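Local coordinates for pentatricopeptide repeat-containing protein 10, chloroplastic (Zea mays, PDB 4M59) that binds two specific intergenic RNA elements in the maize chloroplast and shields the transcripts from exonucleases, which stabilises the mRNA, at residues Arg620-Ser623 / Glu624-Asp628; Pro159-Val162 / Ala163-Glu167; Asn321-Leu324 / Gly325-Lys329; His18-Pro21 / Thr22-Ala25; Ser71-Glu74 / Met75-Ala79. The protein carries 4 engineered substitutions. One frame throughout, in Å; residues are numbered along the deposited sequence.

Interaction 1: residues Arg620-Ser623 / Glu624-Asp628; sequences RVLS and EMVAD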
loop_
_atom_site.group_PDB
_atom_site.type_symbol
_atom_site.label_atom_id
_atom_site.label_comp_id
_atom_site.label_asym_id
_atom_site.label_seq_id
_atom_site.Cartn_x
_atom_site.Cartn_y
_atom_site.Cartn_z
ATOM N N ARG A 620 -37.877 1.575 24.041
ATOM C CA ARG A 620 -37.580 0.148 23.976
ATOM C C ARG A 620 -36.155 -0.111 23.492
ATOM O O ARG A 620 -35.460 -0.985 24.013
ATOM C CB ARG A 620 -38.578 -0.565 23.057
ATOM C CG ARG A 620 -38.726 -2.052 23.338
ATOM C CD ARG A 620 -39.322 -2.779 22.144
ATOM N NE ARG A 620 -38.427 -2.765 20.993
ATOM C CZ ARG A 620 -38.819 -2.538 19.745
ATOM N NH1 ARG A 620 -40.099 -2.309 19.482
ATOM N NH2 ARG A 620 -37.937 -2.543 18.756
ATOM N N VAL A 621 -35.730 0.659 22.498
ATOM C CA VAL A 621 -34.406 0.518 21.928
ATOM C C VAL A 621 -33.361 1.020 22.893
ATOM O O VAL A 621 -32.359 0.368 23.126
ATOM C CB VAL A 621 -34.298 1.332 20.638
ATOM C CG1 VAL A 621 -32.958 1.125 19.996
ATOM C CG2 VAL A 621 -35.397 0.929 19.696
ATOM N N LEU A 622 -33.609 2.188 23.459
ATOM C CA LEU A 622 -32.674 2.795 24.382
ATOM C C LEU A 622 -32.426 1.870 25.542
ATOM O O LEU A 622 -31.321 1.804 26.066
ATOM C CB LEU A 622 -33.233 4.109 24.898
ATOM C CG LEU A 622 -32.627 4.588 26.207
ATOM C CD1 LEU A 622 -31.225 5.079 25.985
ATOM C CD2 LEU A 622 -33.485 5.664 26.811
ATOM N N SER A 623 -33.465 1.156 25.940
ATOM C CA SER A 623 -33.371 0.257 27.065
ATOM C C SER A 623 -32.242 -0.722 26.838
ATOM O O SER A 623 -31.257 -0.739 27.565
ATOM C CB SER A 623 -34.679 -0.491 27.239
ATOM O OG SER A 623 -34.629 -1.294 28.393
ATOM N N GLU A 624 -32.413 -1.565 25.828
ATOM C CA GLU A 624 -31.441 -2.601 25.510
ATOM C C GLU A 624 -30.071 -2.004 25.237
ATOM O O GLU A 624 -29.046 -2.596 25.566
ATOM C CB GLU A 624 -31.910 -3.425 24.308
ATOM C CG GLU A 624 -33.309 -3.996 24.455
ATOM C CD GLU A 624 -34.081 -3.979 23.151
ATOM O OE1 GLU A 624 -35.290 -4.293 23.169
ATOM O OE2 GLU A 624 -33.479 -3.653 22.106
ATOM N N MET A 625 -30.060 -0.822 24.628
ATOM C CA MET A 625 -28.823 -0.181 24.308
ATOM C C MET A 625 -28.028 -0.153 25.560
ATOM O O MET A 625 -26.917 -0.562 25.604
ATOM C CB MET A 625 -29.128 1.224 23.863
ATOM C CG MET A 625 -27.977 1.976 23.378
ATOM S SD MET A 625 -28.391 3.692 23.236
ATOM C CE MET A 625 -27.111 4.202 22.147
ATOM N N VAL A 626 -28.642 0.298 26.623
ATOM C CA VAL A 626 -27.965 0.303 27.896
ATOM C C VAL A 626 -27.751 -1.119 28.396
ATOM O O VAL A 626 -26.798 -1.390 29.118
ATOM C CB VAL A 626 -28.717 1.128 28.930
ATOM C CG1 VAL A 626 -27.788 1.484 30.062
ATOM C CG2 VAL A 626 -29.231 2.384 28.295
ATOM N N ALA A 627 -28.618 -2.029 27.994
ATOM C CA ALA A 627 -28.487 -3.405 28.428
ATOM C C ALA A 627 -27.267 -4.042 27.793
ATOM O O ALA A 627 -26.595 -4.868 28.409
ATOM C CB ALA A 627 -29.723 -4.192 28.097
ATOM N N ASP A 628 -26.952 -3.606 26.585
ATOM C CA ASP A 628 -25.794 -4.102 25.868
ATOM C C ASP A 628 -24.615 -3.250 26.220
ATOM O O ASP A 628 -23.759 -2.986 25.395
ATOM C CB ASP A 628 -26.001 -4.002 24.375
ATOM C CG ASP A 628 -27.237 -4.669 23.922
ATOM O OD1 ASP A 628 -27.837 -5.390 24.708
ATOM O OD2 ASP A 628 -27.609 -4.479 22.771
#
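The last two turns of helix 615-627 bring R620 and E624 side by side, both side chains pointing the same way. The carboxylate of E624 lies at the edge of the guanidinium, the two planes only 23° apart, yet NE of R620 and OE1 of E624 remain 4.1 Å apart, beyond a salt bridge. R620 is bridged instead to E617 and to E583 on helix 580-590, so E624 is at most a distant third charge, adding perhaps some attraction. The first torsion of E624 sets CG beside its own backbone N (chi1 -53°), which lays the chain back along the helix; the bend at chi2 is modest, and CD then lies 3.4 Å from the carbonyl O of R620. This helix belongs to the predicted sixteenth pentatricopeptide repeat (598-632), where V621 packs on Y602, I606 and F609 of helix 599-612, the antiparallel hairpin packing of the family. On another side, CD1 of L622 passes obliquely 4.2 Å from SD of M625 and lies alongside V626, 4.1 Å from CG2. That CG2 also sits against the carbonyl O of L622, at 3.1 Å. Beneath the side chains, M625 N donates to V621 O (3.0 Å), V626 N to L622 O (3.1 Å) and A627 N to S623 O (3.0 Å). D628 then leaves the helical conformation.

Interaction 2: residues Pro159-Val162 / Ala163-Glu167; sequences PRIV and ALLDE
I161 and L165 lie side by side one turn apart on helix 158-170, with CG2 of I161 4.0 Å from CD1 of L165. L165 leans over the backbone as well: chi1 of -82° puts its CG beside its own backbone N, where it rests 3.1 Å from the carbonyl O of I161. The same oxygen takes the N-H of L165 at 2.8 Å and, weakly, that of L164 at 3.2 Å. L164 N also donates to R160 O. On the next carbonyl, V162 O accepts D166 N at 3.2 Å, while CG of D166 stands 3.5 Å from the same oxygen. A163 N closes the earlier turn on P159 O. Further out, I161 is wedged between L148 and Y151 of helix 141-151 and V183 and A186 of helix 177-188, joining adjacent helices of the alpha-solenoid, and L164 also rests on Y151. E167, one residue beyond D166, forms a salt bridge with R133. The chemistry is uneven: I161 O is gripped by one sound and one weak N-H under an aliphatic cover, whereas V162 O has a carboxylate beside it, which would probably bring some repulsion between oxygens.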
loop_
_atom_site.group_PDB
_atom_site.type_symbol
_atom_site.label_atom_id
_atom_site.label_comp_id
_atom_site.label_asym_id
_atom_site.label_seq_id
_atom_site.Cartn_x
_atom_site.Cartn_y
_atom_site.Cartn_z
ATOM N N PRO A 159 6.086 -40.394 3.821
ATOM C CA PRO A 159 6.515 -41.740 3.471
ATOM C C PRO A 159 6.887 -41.846 2.018
ATOM O O PRO A 159 7.767 -42.607 1.665
ATOM C CB PRO A 159 5.268 -42.568 3.718
ATOM C CG PRO A 159 4.554 -41.856 4.718
ATOM C CD PRO A 159 4.750 -40.419 4.427
ATOM N N ARG A 160 6.189 -41.101 1.171
ATOM C CA ARG A 160 6.450 -41.142 -0.260
ATOM C C ARG A 160 7.773 -40.470 -0.585
ATOM O O ARG A 160 8.367 -40.723 -1.631
ATOM C CB ARG A 160 5.307 -40.484 -1.034
ATOM C CG ARG A 160 4.437 -41.470 -1.799
ATOM C CD ARG A 160 3.149 -40.823 -2.275
ATOM N NE ARG A 160 2.188 -40.656 -1.192
ATOM C CZ ARG A 160 1.087 -39.913 -1.279
ATOM N NH1 ARG A 160 0.269 -39.817 -0.241
ATOM N NH2 ARG A 160 0.807 -39.272 -2.405
ATOM N N ILE A 161 8.238 -39.614 0.319
ATOM C CA ILE A 161 9.506 -38.935 0.140
ATOM C C ILE A 161 10.643 -39.841 0.535
ATOM O O ILE A 161 11.623 -39.977 -0.175
ATOM C CB ILE A 161 9.571 -37.693 0.983
ATOM C CG1 ILE A 161 8.542 -36.700 0.475
ATOM C CG2 ILE A 161 10.932 -37.109 0.921
ATOM C CD1 ILE A 161 8.317 -35.549 1.359
ATOM N N VAL A 162 10.487 -40.489 1.687
ATOM C CA VAL A 162 11.475 -41.441 2.172
ATOM C C VAL A 162 11.626 -42.606 1.198
ATOM O O VAL A 162 12.738 -43.067 0.943
ATOM C CB VAL A 162 11.094 -41.991 3.559
ATOM C CG1 VAL A 162 12.098 -43.043 4.007
ATOM C CG2 VAL A 162 11.010 -40.861 4.572
ATOM N N ALA A 163 10.507 -43.076 0.657
ATOM C CA ALA A 163 10.536 -44.167 -0.296
ATOM C C ALA A 163 11.170 -43.783 -1.615
ATOM O O ALA A 163 11.804 -44.604 -2.250
ATOM C CB ALA A 163 9.154 -44.686 -0.532
ATOM N N LEU A 164 10.998 -42.540 -2.031
ATOM C CA LEU A 164 11.533 -42.110 -3.305
ATOM C C LEU A 164 12.980 -41.757 -3.151
ATOM O O LEU A 164 13.746 -41.820 -4.102
ATOM C CB LEU A 164 10.770 -40.911 -3.830
ATOM C CG LEU A 164 11.175 -40.431 -5.216
ATOM C CD1 LEU A 164 10.814 -41.450 -6.254
ATOM C CD2 LEU A 164 10.501 -39.137 -5.514
ATOM N N LEU A 165 13.353 -41.366 -1.947
ATOM C CA LEU A 165 14.742 -41.106 -1.658
ATOM C C LEU A 165 15.519 -42.383 -1.857
ATOM O O LEU A 165 16.573 -42.381 -2.466
ATOM C CB LEU A 165 14.902 -40.602 -0.236
ATOM C CG LEU A 165 14.642 -39.117 -0.033
ATOM C CD1 LEU A 165 14.558 -38.815 1.426
ATOM C CD2 LEU A 165 15.743 -38.327 -0.656
ATOM N N ASP A 166 14.970 -43.483 -1.359
ATOM C CA ASP A 166 15.585 -44.783 -1.544
ATOM C C ASP A 166 15.756 -45.139 -3.012
ATOM O O ASP A 166 16.858 -45.428 -3.450
ATOM C CB ASP A 166 14.781 -45.869 -0.841
ATOM C CG ASP A 166 14.913 -45.807 0.659
ATOM O OD1 ASP A 166 15.775 -45.060 1.148
ATOM O OD2 ASP A 166 14.157 -46.508 1.348
ATOM N N GLU A 167 14.663 -45.106 -3.763
ATOM C CA GLU A 167 14.700 -45.425 -5.187
ATOM C C GLU A 167 15.787 -44.646 -5.914
ATOM O O GLU A 167 16.660 -45.229 -6.552
ATOM C CB GLU A 167 13.343 -45.151 -5.834
ATOM C CG GLU A 167 12.155 -45.687 -5.056
ATOM C CD GLU A 167 10.836 -45.370 -5.731
ATOM O OE1 GLU A 167 10.851 -44.999 -6.922
ATOM O OE2 GLU A 167 9.783 -45.491 -5.071
#

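Interaction 3: residues Asn321-Leu324 / Gly325-Lys329; sequences NLVL and GMLGK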
loop_
_atom_site.group_PDB
_atom_site.type_symbol
_atom_site.label_atom_id
_atom_site.label_comp_id
_atom_site.label_asym_id
_atom_site.label_seq_id
_atom_site.Cartn_x
_atom_site.Cartn_y
_atom_site.Cartn_z
ATOM N N ASN A 321 20.440 7.236 7.623
ATOM C CA ASN A 321 19.273 7.538 6.807
ATOM C C ASN A 321 18.363 6.348 6.718
ATOM O O ASN A 321 17.154 6.476 6.676
ATOM C CB ASN A 321 19.670 7.902 5.387
ATOM C CG ASN A 321 20.613 9.038 5.325
ATOM O OD1 ASN A 321 21.349 9.191 4.370
ATOM N ND2 ASN A 321 20.592 9.863 6.350
ATOM N N LEU A 322 18.978 5.185 6.660
ATOM C CA LEU A 322 18.265 3.941 6.593
ATOM C C LEU A 322 17.378 3.834 7.805
ATOM O O LEU A 322 16.207 3.515 7.699
ATOM C CB LEU A 322 19.284 2.810 6.563
ATOM C CG LEU A 322 18.877 1.356 6.440
ATOM C CD1 LEU A 322 19.885 0.691 5.576
ATOM C CD2 LEU A 322 18.851 0.665 7.780
ATOM N N VAL A 323 17.944 4.131 8.963
ATOM C CA VAL A 323 17.227 4.023 10.218
ATOM C C VAL A 323 16.155 5.086 10.327
ATOM O O VAL A 323 15.063 4.837 10.805
ATOM C CB VAL A 323 18.176 4.170 11.395
ATOM C CG1 VAL A 323 17.447 3.948 12.680
ATOM C CG2 VAL A 323 19.291 3.186 11.275
ATOM N N LEU A 324 16.479 6.281 9.866
ATOM C CA LEU A 324 15.544 7.385 9.891
ATOM C C LEU A 324 14.333 7.085 9.042
ATOM O O LEU A 324 13.209 7.359 9.435
ATOM C CB LEU A 324 16.228 8.661 9.414
ATOM C CG LEU A 324 17.297 9.191 10.359
ATOM C CD1 LEU A 324 18.091 10.271 9.724
ATOM C CD2 LEU A 324 16.663 9.700 11.606
ATOM N N GLY A 325 14.568 6.509 7.875
ATOM C CA GLY A 325 13.498 6.180 6.969
ATOM C C GLY A 325 12.494 5.273 7.612
ATOM O O GLY A 325 11.301 5.458 7.467
ATOM N N MET A 326 13.010 4.269 8.318
ATOM C CA MET A 326 12.182 3.329 9.053
ATOM C C MET A 326 11.319 4.082 10.042
ATOM O O MET A 326 10.120 3.828 10.165
ATOM C CB MET A 326 13.055 2.335 9.816
ATOM C CG MET A 326 13.647 1.225 8.966
ATOM S SD MET A 326 14.593 0.071 9.975
ATOM C CE MET A 326 13.647 0.102 11.496
ATOM N N LEU A 327 11.936 5.016 10.755
ATOM C CA LEU A 327 11.221 5.793 11.738
ATOM C C LEU A 327 10.250 6.728 11.066
ATOM O O LEU A 327 9.292 7.173 11.669
ATOM C CB LEU A 327 12.201 6.607 12.551
ATOM C CG LEU A 327 13.261 5.813 13.274
ATOM C CD1 LEU A 327 14.243 6.749 13.881
ATOM C CD2 LEU A 327 12.600 5.005 14.329
ATOM N N GLY A 328 10.521 7.031 9.808
ATOM C CA GLY A 328 9.728 7.990 9.084
ATOM C C GLY A 328 8.316 7.517 8.948
ATOM O O GLY A 328 7.376 8.212 9.289
ATOM N N LYS A 329 8.205 6.283 8.533
ATOM C CA LYS A 329 6.935 5.701 8.260
ATOM C C LYS A 329 6.132 5.546 9.486
ATOM O O LYS A 329 4.955 5.330 9.424
ATOM C CB LYS A 329 7.136 4.358 7.640
ATOM C CG LYS A 329 7.621 4.445 6.265
ATOM C CD LYS A 329 8.651 3.409 5.999
ATOM C CE LYS A 329 9.015 3.403 4.553
ATOM N NZ LYS A 329 8.878 4.725 3.905
#
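The flat groups that meet between N321-L324 and G325-K329 are peptide units, approached from somewhat outside their planes. G325 N reaches N321 O at 2.9 Å, tilted 27° from the carbonyl plane, and L327 N reaches V323 O at 3.1 Å, tilted 20°. M326 N donates to L322 O more weakly at 3.3 Å, and G328 N to L324 O at 2.7 Å is also weak because the bond is strongly bent. The side-chain amide of N321 turns away from this backbone: its ND2 hydrogen-bonds OG1 of T354 and its OD1 takes a weak bond from N351, which would together set the rotation of the amide, the T354 bond being the stronger. L327 is drawn back over the chain by a first torsion of -58°, its CG lying beside its own backbone N and 3.2 Å from the carbonyl O of V323. From there CD1 of L327 sits 4.4 Å from CG1 of V323 and equally far from CD2 of L324. This belt of aliphatic groups is pressed into the solenoid: V323 packs on L302 and F305 of helix 298-310 and on M339 of helix 333-346, which L327 also covers through V335 and M336. L322 meets T594 of the second subunit. The chemistry implies a helix whose apolar flanks hold it between neighbouring helices, while N321 bonds T354 of helix 352-359 and N351 just before it, and the carbonyl of G328 accepts from S362 just beyond it.

Interaction 4: residues His18-Pro21 / Thr22-Ala25; sequences HPLP and TLAA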
loop_
_atom_site.group_PDB
_atom_site.type_symbol
_atom_site.label_atom_id
_atom_site.label_comp_id
_atom_site.label_asym_id
_atom_site.label_seq_id
_atom_site.Cartn_x
_atom_site.Cartn_y
_atom_site.Cartn_z
ATOM N N HIS A 18 2.931 -12.572 -39.235
ATOM C CA HIS A 18 1.526 -12.774 -39.548
ATOM C C HIS A 18 0.647 -12.637 -38.321
ATOM O O HIS A 18 1.058 -12.979 -37.221
ATOM C CB HIS A 18 1.310 -14.141 -40.177
ATOM C CG HIS A 18 -0.119 -14.437 -40.486
ATOM N ND1 HIS A 18 -0.644 -14.304 -41.753
ATOM C CD2 HIS A 18 -1.130 -14.866 -39.704
ATOM C CE1 HIS A 18 -1.921 -14.628 -41.729
ATOM N NE2 HIS A 18 -2.238 -14.981 -40.499
ATOM N N PRO A 19 -0.557 -12.153 -38.528
ATOM C CA PRO A 19 -1.484 -12.057 -37.425
ATOM C C PRO A 19 -1.696 -13.411 -36.801
ATOM O O PRO A 19 -2.182 -14.342 -37.421
ATOM C CB PRO A 19 -2.749 -11.547 -38.088
ATOM C CG PRO A 19 -2.510 -11.676 -39.534
ATOM C CD PRO A 19 -1.089 -11.545 -39.738
ATOM N N LEU A 20 -1.290 -13.486 -35.554
ATOM C CA LEU A 20 -1.402 -14.681 -34.749
ATOM C C LEU A 20 -2.815 -15.256 -34.724
ATOM O O LEU A 20 -2.992 -16.438 -34.964
ATOM C CB LEU A 20 -0.892 -14.385 -33.341
ATOM C CG LEU A 20 -0.462 -15.470 -32.368
ATOM C CD1 LEU A 20 -0.221 -16.761 -33.091
ATOM C CD2 LEU A 20 0.797 -15.020 -31.648
ATOM N N PRO A 21 -3.834 -14.438 -34.460
ATOM C CA PRO A 21 -5.149 -15.070 -34.416
ATOM C C PRO A 21 -5.711 -15.538 -35.760
ATOM O O PRO A 21 -6.885 -15.845 -35.849
ATOM C CB PRO A 21 -6.033 -13.958 -33.850
ATOM C CG PRO A 21 -5.130 -13.086 -33.147
ATOM C CD PRO A 21 -3.895 -13.064 -33.950
ATOM N N THR A 22 -4.894 -15.607 -36.795
ATOM C CA THR A 22 -5.330 -16.037 -38.105
ATOM C C THR A 22 -4.330 -16.989 -38.709
ATOM O O THR A 22 -4.450 -17.342 -39.854
ATOM C CB THR A 22 -5.310 -14.894 -39.059
ATOM O OG1 THR A 22 -3.962 -14.669 -39.490
ATOM C CG2 THR A 22 -5.800 -13.689 -38.398
ATOM N N LEU A 23 -3.350 -17.415 -37.939
ATOM C CA LEU A 23 -2.215 -18.123 -38.503
ATOM C C LEU A 23 -2.583 -19.495 -38.955
ATOM O O LEU A 23 -1.901 -20.100 -39.743
ATOM C CB LEU A 23 -1.112 -18.200 -37.473
ATOM C CG LEU A 23 0.172 -18.856 -37.895
ATOM C CD1 LEU A 23 0.774 -18.069 -39.001
ATOM C CD2 LEU A 23 1.067 -18.872 -36.721
ATOM N N ALA A 24 -3.684 -19.973 -38.436
ATOM C CA ALA A 24 -4.158 -21.310 -38.760
ATOM C C ALA A 24 -4.442 -21.440 -40.236
ATOM O O ALA A 24 -3.864 -22.276 -40.922
ATOM C CB ALA A 24 -5.395 -21.612 -37.979
ATOM N N ALA A 25 -5.334 -20.600 -40.728
ATOM C CA ALA A 25 -5.695 -20.631 -42.126
ATOM C C ALA A 25 -4.524 -20.238 -43.019
ATOM O O ALA A 25 -4.532 -20.499 -44.211
ATOM C CB ALA A 25 -6.885 -19.732 -42.371
#
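P19 O is the main acceptor here, taking T22 N at 3.1 Å with a donor angle of 148°; the donor stands well above the carbonyl plane, not on a lone pair. One residue on, L20 O takes L23 N at 3.2 Å in a straighter bond of 162°, again from far out of the plane. The hydroxyl of T22 turns back to the same P19 O at 2.7 Å, which would satisfy it as a donor. That bond is less certain, because OG1 of T22 is modelled implausibly close to the H18 ring; the weak bond from NE2 of H18 to T22 O is doubtful for the same reason. The ring's own contacts are therefore approximate: CD1 of L23 crosses near it, CD of P19 lies over one face, offset toward the rim, and F26 stacks on it. The packing of L23 on W54 and A57 of helix 52-65 does not depend on the ring, and L20 touches S439 of the second subunit. P19 and P21 have no N-H to donate; the turn closes through the amides of T22 and L23. The bond from T22 N to P19 O closes a beta turn close to type I, with L20 and P21 at its corners, and a second i+3 to i bond follows it in the connection from helix 8-16 into helix 23-29.

Interaction 5: residues Ser71-Glu74 / Met75-Ala79; sequences SALE and MVVRA
A72 O is gripped by two backbone N-H groups, M75 N at 2.9 Å and V76 N at 3.2 Å. They come from different directions: V76 N lies in the carbonyl plane, M75 N far above it, 67° out. Such mixing of i+3 and i+4 bonds recurs in this part of helix 70-82, which lies in the predicted first pentatricopeptide repeat (69-99) of the alpha-solenoid. L73 O likewise takes V77 N in a well-formed bond of 3.0 Å, and V76 N weakly. The bonds from M75 N to S71 O and from R78 N to E74 O are long and weak, so the turn is uneven rather than ideal. Side chains crowd the carbonyls too, CB of M75 coming 3.2 Å from A72 O. Outward, L73 packs on L59, L92, P97, L98 and L104, and V76 on L43 and L59, largely leucine contacts. The carboxylate of E74 points elsewhere, OE2 accepting the backbone N-H of D105. V77 holds CG2 beside its own backbone N, with CG1 opposite that N (chi1 171°); this brings CG2 to 4.3 Å from CD1 of L73 and to 3.2 Å from the carbonyl O of L73.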
loop_
_atom_site.group_PDB
_atom_site.type_symbol
_atom_site.label_atom_id
_atom_site.label_comp_id
_atom_site.label_asym_id
_atom_site.label_seq_id
_atom_site.Cartn_x
_atom_site.Cartn_y
_atom_site.Cartn_z
ATOM N N SER A 71 10.307 -35.260 -31.357
ATOM C CA SER A 71 11.489 -34.410 -31.430
ATOM C C SER A 71 11.109 -32.938 -31.555
ATOM O O SER A 71 11.845 -32.056 -31.112
ATOM C CB SER A 71 12.375 -34.823 -32.610
ATOM O OG SER A 71 13.649 -35.249 -32.160
ATOM N N ALA A 72 9.953 -32.678 -32.160
ATOM C CA ALA A 72 9.485 -31.330 -32.344
ATOM C C ALA A 72 8.894 -30.771 -31.069
ATOM O O ALA A 72 9.180 -29.652 -30.683
ATOM C CB ALA A 72 8.463 -31.307 -33.425
ATOM N N LEU A 73 8.047 -31.560 -30.431
ATOM C CA LEU A 73 7.408 -31.146 -29.202
ATOM C C LEU A 73 8.449 -30.833 -28.159
ATOM O O LEU A 73 8.368 -29.832 -27.470
ATOM C CB LEU A 73 6.489 -32.247 -28.693
ATOM C CG LEU A 73 5.787 -31.974 -27.365
ATOM C CD1 LEU A 73 4.795 -30.849 -27.493
ATOM C CD2 LEU A 73 5.098 -33.212 -26.876
ATOM N N GLU A 74 9.437 -31.701 -28.060
ATOM C CA GLU A 74 10.511 -31.519 -27.117
ATOM C C GLU A 74 11.218 -30.204 -27.357
ATOM O O GLU A 74 11.758 -29.617 -26.442
ATOM C CB GLU A 74 11.502 -32.666 -27.246
ATOM C CG GLU A 74 10.951 -34.004 -26.818
ATOM C CD GLU A 74 11.874 -35.136 -27.166
ATOM O OE1 GLU A 74 12.986 -34.862 -27.630
ATOM O OE2 GLU A 74 11.485 -36.302 -26.978
ATOM N N MET A 75 11.225 -29.765 -28.608
ATOM C CA MET A 75 11.944 -28.556 -28.993
ATOM C C MET A 75 11.190 -27.296 -28.594
ATOM O O MET A 75 11.792 -26.264 -28.309
ATOM C CB MET A 75 12.202 -28.550 -30.501
ATOM C CG MET A 75 13.658 -28.343 -30.878
ATOM S SD MET A 75 14.031 -26.627 -31.281
ATOM C CE MET A 75 15.798 -26.720 -31.542
ATOM N N VAL A 76 9.866 -27.386 -28.580
ATOM C CA VAL A 76 9.036 -26.254 -28.244
ATOM C C VAL A 76 8.971 -26.104 -26.739
ATOM O O VAL A 76 8.964 -25.007 -26.209
ATOM C CB VAL A 76 7.654 -26.419 -28.844
ATOM C CG1 VAL A 76 6.712 -25.430 -28.270
ATOM C CG2 VAL A 76 7.724 -26.239 -30.321
ATOM N N VAL A 77 8.965 -27.237 -26.056
ATOM C CA VAL A 77 8.904 -27.274 -24.610
ATOM C C VAL A 77 10.128 -26.671 -23.939
ATOM O O VAL A 77 10.015 -26.020 -22.913
ATOM C CB VAL A 77 8.690 -28.702 -24.127
ATOM C CG1 VAL A 77 8.850 -28.793 -22.652
ATOM C CG2 VAL A 77 7.323 -29.174 -24.514
ATOM N N ARG A 78 11.305 -26.903 -24.513
ATOM C CA ARG A 78 12.536 -26.374 -23.942
ATOM C C ARG A 78 12.491 -24.850 -23.896
ATOM O O ARG A 78 12.955 -24.230 -22.940
ATOM C CB ARG A 78 13.753 -26.836 -24.747
ATOM C CG ARG A 78 15.021 -26.056 -24.457
ATOM C CD ARG A 78 16.176 -26.990 -24.129
ATOM N NE ARG A 78 17.338 -26.741 -24.977
ATOM C CZ ARG A 78 17.685 -27.503 -26.009
ATOM N NH1 ARG A 78 16.964 -28.569 -26.323
ATOM N NH2 ARG A 78 18.758 -27.201 -26.725
ATOM N N ALA A 79 11.927 -24.259 -24.941
ATOM C CA ALA A 79 11.783 -22.826 -25.051
ATOM C C ALA A 79 10.765 -22.300 -24.067
ATOM O O ALA A 79 11.042 -21.385 -23.314
ATOM C CB ALA A 79 11.375 -22.477 -26.438
#

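In the fold
The five contacts are strung in series along one superhelical chain, and none touches another. Interactions 4 and 5 are closest, their centres about 21 Å apart near the N-terminus, and interaction 2 follows about 30 Å from interaction 5. Interaction 3 lies nearer the middle of the chain, about 21 Å from its centre. Interaction 1 is far along, about 73 Å between centres from interaction 5 and across the centre of the chain from it. Their nearest atoms lie about 6 Å (interaction 5), 7 Å (interaction 3), 8 Å (interaction 1) and 11 Å (interaction 2) from the bound RNA; interaction 4 stands back at about 22 Å. Interactions 3 and 4 also meet the second subunit.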